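Long-range contact in FtsZ-like protein of unknown function (Nostoc punctiforme, PDB 3C8L), which is of unknown function but is FtsZ-like and belongs to the Lin0512 family of conserved hypothetical proteins: residues Ser27-Ala35 against Leu109-Val117. Numbering follows the deposited sequence.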
loop_
_atom_site.group_PDB
_atom_site.type_symbol
_atom_site.label_atom_id
_atom_site.label_comp_id
_atom_site.label_asym_id
_atom_site.label_seq_id
_atom_site.Cartn_x
_atom_site.Cartn_y
_atom_site.Cartn_z
ATOM N N SER A 27 7.802 6.907 -11.380
ATOM C CA SER A 27 8.907 6.280 -10.653
ATOM C C SER A 27 8.429 5.735 -9.312
ATOM O O SER A 27 8.775 4.611 -8.915
ATOM C CB SER A 27 10.062 7.277 -10.464
ATOM O OG SER A 27 10.653 7.563 -11.718
ATOM N N ARG A 28 7.638 6.541 -8.612
ATOM C CA ARG A 28 7.093 6.136 -7.310
ATOM C C ARG A 28 6.133 4.962 -7.473
ATOM O O ARG A 28 6.075 4.087 -6.603
ATOM C CB ARG A 28 6.393 7.284 -6.642
ATOM C CG ARG A 28 7.370 8.317 -6.109
ATOM C CD ARG A 28 6.711 9.561 -5.584
ATOM N NE ARG A 28 7.694 10.477 -4.990
ATOM C CZ ARG A 28 7.462 11.725 -4.630
ATOM N NH1 ARG A 28 6.272 12.259 -4.804
ATOM N NH2 ARG A 28 8.454 12.465 -4.110
ATOM N N ALA A 29 5.376 4.926 -8.572
ATOM C CA ALA A 29 4.462 3.820 -8.829
ATOM C C ALA A 29 5.208 2.487 -9.012
ATOM O O ALA A 29 4.802 1.456 -8.471
ATOM C CB ALA A 29 3.577 4.112 -10.035
ATOM N N VAL A 30 6.298 2.490 -9.778
ATOM C CA VAL A 30 7.119 1.296 -9.966
ATOM C C VAL A 30 7.724 0.864 -8.613
ATOM O O VAL A 30 7.705 -0.326 -8.260
ATOM C CB VAL A 30 8.223 1.539 -11.024
ATOM C CG1 VAL A 30 9.176 0.344 -11.119
ATOM C CG2 VAL A 30 7.589 1.820 -12.389
ATOM N N ARG A 31 8.242 1.825 -7.847
ATOM C CA ARG A 31 8.816 1.509 -6.533
ATOM C C ARG A 31 7.757 0.854 -5.649
ATOM O O ARG A 31 8.011 -0.167 -5.009
ATOM C CB ARG A 31 9.347 2.763 -5.831
ATOM C CG ARG A 31 9.814 2.453 -4.366
ATOM C CD ARG A 31 10.526 3.592 -3.742
ATOM N NE ARG A 31 9.637 4.717 -3.536
ATOM C CZ ARG A 31 10.045 5.965 -3.333
ATOM N NH1 ARG A 31 11.334 6.272 -3.364
ATOM N NH2 ARG A 31 9.147 6.918 -3.155
ATOM N N ASN A 32 6.572 1.457 -5.575
ATOM C CA ASN A 32 5.402 0.961 -4.759
ATOM C C ASN A 32 5.002 -0.415 -5.208
ATOM O O ASN A 32 4.588 -1.241 -4.399
ATOM C CB ASN A 32 4.126 1.892 -4.918
ATOM C CG ASN A 32 2.832 1.490 -4.004
ATOM O OD1 ASN A 32 1.737 1.072 -4.517
ATOM N ND2 ASN A 32 2.946 1.703 -2.690
ATOM N N ALA A 33 5.093 -0.678 -6.511
ATOM C CA ALA A 33 4.657 -1.963 -7.038
ATOM C C ALA A 33 5.498 -3.138 -6.537
ATOM O O ALA A 33 4.986 -4.243 -6.326
ATOM C CB ALA A 33 4.660 -1.942 -8.568
ATOM N N ILE A 34 6.801 -2.899 -6.397
ATOM C CA ILE A 34 7.700 -3.963 -6.053
ATOM C C ILE A 34 8.241 -3.963 -4.627
ATOM O O ILE A 34 8.788 -4.973 -4.180
ATOM C CB ILE A 34 8.906 -4.007 -7.056
ATOM C CG1 ILE A 34 9.851 -2.819 -6.842
ATOM C CG2 ILE A 34 8.415 -4.127 -8.507
ATOM C CD1 ILE A 34 11.132 -2.824 -7.701
ATOM N N ALA A 35 8.057 -2.867 -3.902
ATOM C CA ALA A 35 8.680 -2.716 -2.589
ATOM C C ALA A 35 8.293 -3.718 -1.547
ATOM O O ALA A 35 9.070 -3.990 -0.627
ATOM C CB ALA A 35 8.402 -1.287 -2.038
ATOM N N LEU A 109 -0.681 14.571 -9.659
ATOM C CA LEU A 109 -0.689 13.541 -10.679
ATOM C C LEU A 109 -0.505 12.166 -10.066
ATOM O O LEU A 109 0.453 11.937 -9.306
ATOM C CB LEU A 109 0.426 13.799 -11.704
ATOM C CG LEU A 109 0.483 15.229 -12.277
ATOM C CD1 LEU A 109 1.639 15.331 -13.304
ATOM C CD2 LEU A 109 -0.834 15.642 -12.908
ATOM N N ILE A 110 -1.387 11.246 -10.443
ATOM C CA ILE A 110 -1.363 9.891 -9.942
ATOM C C ILE A 110 -1.111 8.908 -11.077
ATOM O O ILE A 110 -1.814 8.908 -12.091
ATOM C CB ILE A 110 -2.669 9.539 -9.188
ATOM C CG1 ILE A 110 -2.960 10.564 -8.089
ATOM C CG2 ILE A 110 -2.534 8.123 -8.649
ATOM C CD1 ILE A 110 -4.286 10.369 -7.410
ATOM N N ALA A 111 -0.049 8.105 -10.933
ATOM C CA ALA A 111 0.322 7.074 -11.869
ATOM C C ALA A 111 0.070 5.689 -11.296
ATOM O O ALA A 111 0.123 5.504 -10.083
ATOM C CB ALA A 111 1.863 7.144 -12.194
ATOM N N ILE A 112 -0.176 4.770 -12.214
ATOM C CA ILE A 112 -0.289 3.354 -11.936
ATOM C C ILE A 112 0.835 2.642 -12.679
ATOM O O ILE A 112 1.134 2.987 -13.825
ATOM C CB ILE A 112 -1.622 2.803 -12.446
ATOM C CG1 ILE A 112 -2.756 3.410 -11.634
ATOM C CG2 ILE A 112 -1.664 1.262 -12.391
ATOM C CD1 ILE A 112 -4.060 3.145 -12.239
ATOM N N ALA A 113 1.463 1.655 -12.033
ATOM C CA ALA A 113 2.464 0.814 -12.672
ATOM C C ALA A 113 2.099 -0.661 -12.462
ATOM O O ALA A 113 1.675 -1.061 -11.382
ATOM C CB ALA A 113 3.909 1.058 -12.152
ATOM N N ALA A 114 2.230 -1.448 -13.528
ATOM C CA ALA A 114 2.154 -2.888 -13.498
ATOM C C ALA A 114 3.538 -3.382 -13.929
ATOM O O ALA A 114 3.983 -3.072 -15.034
ATOM C CB ALA A 114 1.073 -3.462 -14.404
ATOM N N VAL A 115 4.214 -4.113 -13.042
ATOM C CA VAL A 115 5.531 -4.667 -13.275
ATOM C C VAL A 115 5.326 -6.164 -13.450
ATOM O O VAL A 115 4.916 -6.860 -12.523
ATOM C CB VAL A 115 6.486 -4.369 -12.083
ATOM C CG1 VAL A 115 7.838 -5.054 -12.285
ATOM C CG2 VAL A 115 6.637 -2.849 -11.869
ATOM N N THR A 116 5.619 -6.664 -14.656
ATOM C CA THR A 116 5.419 -8.067 -14.965
ATOM C C THR A 116 6.748 -8.772 -15.141
ATOM O O THR A 116 7.622 -8.286 -15.887
ATOM C CB THR A 116 4.598 -8.235 -16.258
ATOM O OG1 THR A 116 3.329 -7.577 -16.097
ATOM C CG2 THR A 116 4.342 -9.710 -16.533
ATOM N N VAL A 117 6.925 -9.902 -14.458
ATOM C CA VAL A 117 8.099 -10.729 -14.611
ATOM C C VAL A 117 7.688 -11.851 -15.573
ATOM O O VAL A 117 6.648 -12.508 -15.367
ATOM C CB VAL A 117 8.561 -11.336 -13.298
ATOM C CG1 VAL A 117 9.674 -12.353 -13.563
ATOM C CG2 VAL A 117 8.991 -10.222 -12.341
#
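Val115 turns CG1 anti to its backbone N (chi1 175°) and CG2 anti to its carbonyl carbon, and this fork meets Ile34, whose CG2 also stands anti to the carbonyl carbon and comes within 3.9 Å of Val115 CG1. The contact is a helix laid on a mixed beta-sheet, an alpha/beta layer in which helix 22-34 lies on strand 107-120; the axes of residues 27-34 and 109-117 approach to 6.9 Å and cross at -46°. The alanines probably permit this close approach: Ala111 and Ala113, with Val115, point from the strand to the helix, and Ala29 and Ala33, one turn apart, point back. Ala29 CB sits over the backbone, 3.7 Å from Ala111 O, and equally near the methyl of Ala113. That methyl in turn presses against the helix backbone and touches Val30 CG2 at 3.8 Å. The other branch of Val30, CG1, reaches Val115 CG2, the two valines crossing at about a right angle. No hydrogen bond joins the segments; the interface is apolar and mostly buried. Val58 and Val73 close over Val30, while Val60 and Ile56 of strand 55-62 flank Ala113 and Val115. The strand's opposite face packs against a second subunit, where Ile110 meets Ile112 of that neighbour. Further along the helix, Ala33 CB rests 4.0 Å from Val115 CG2.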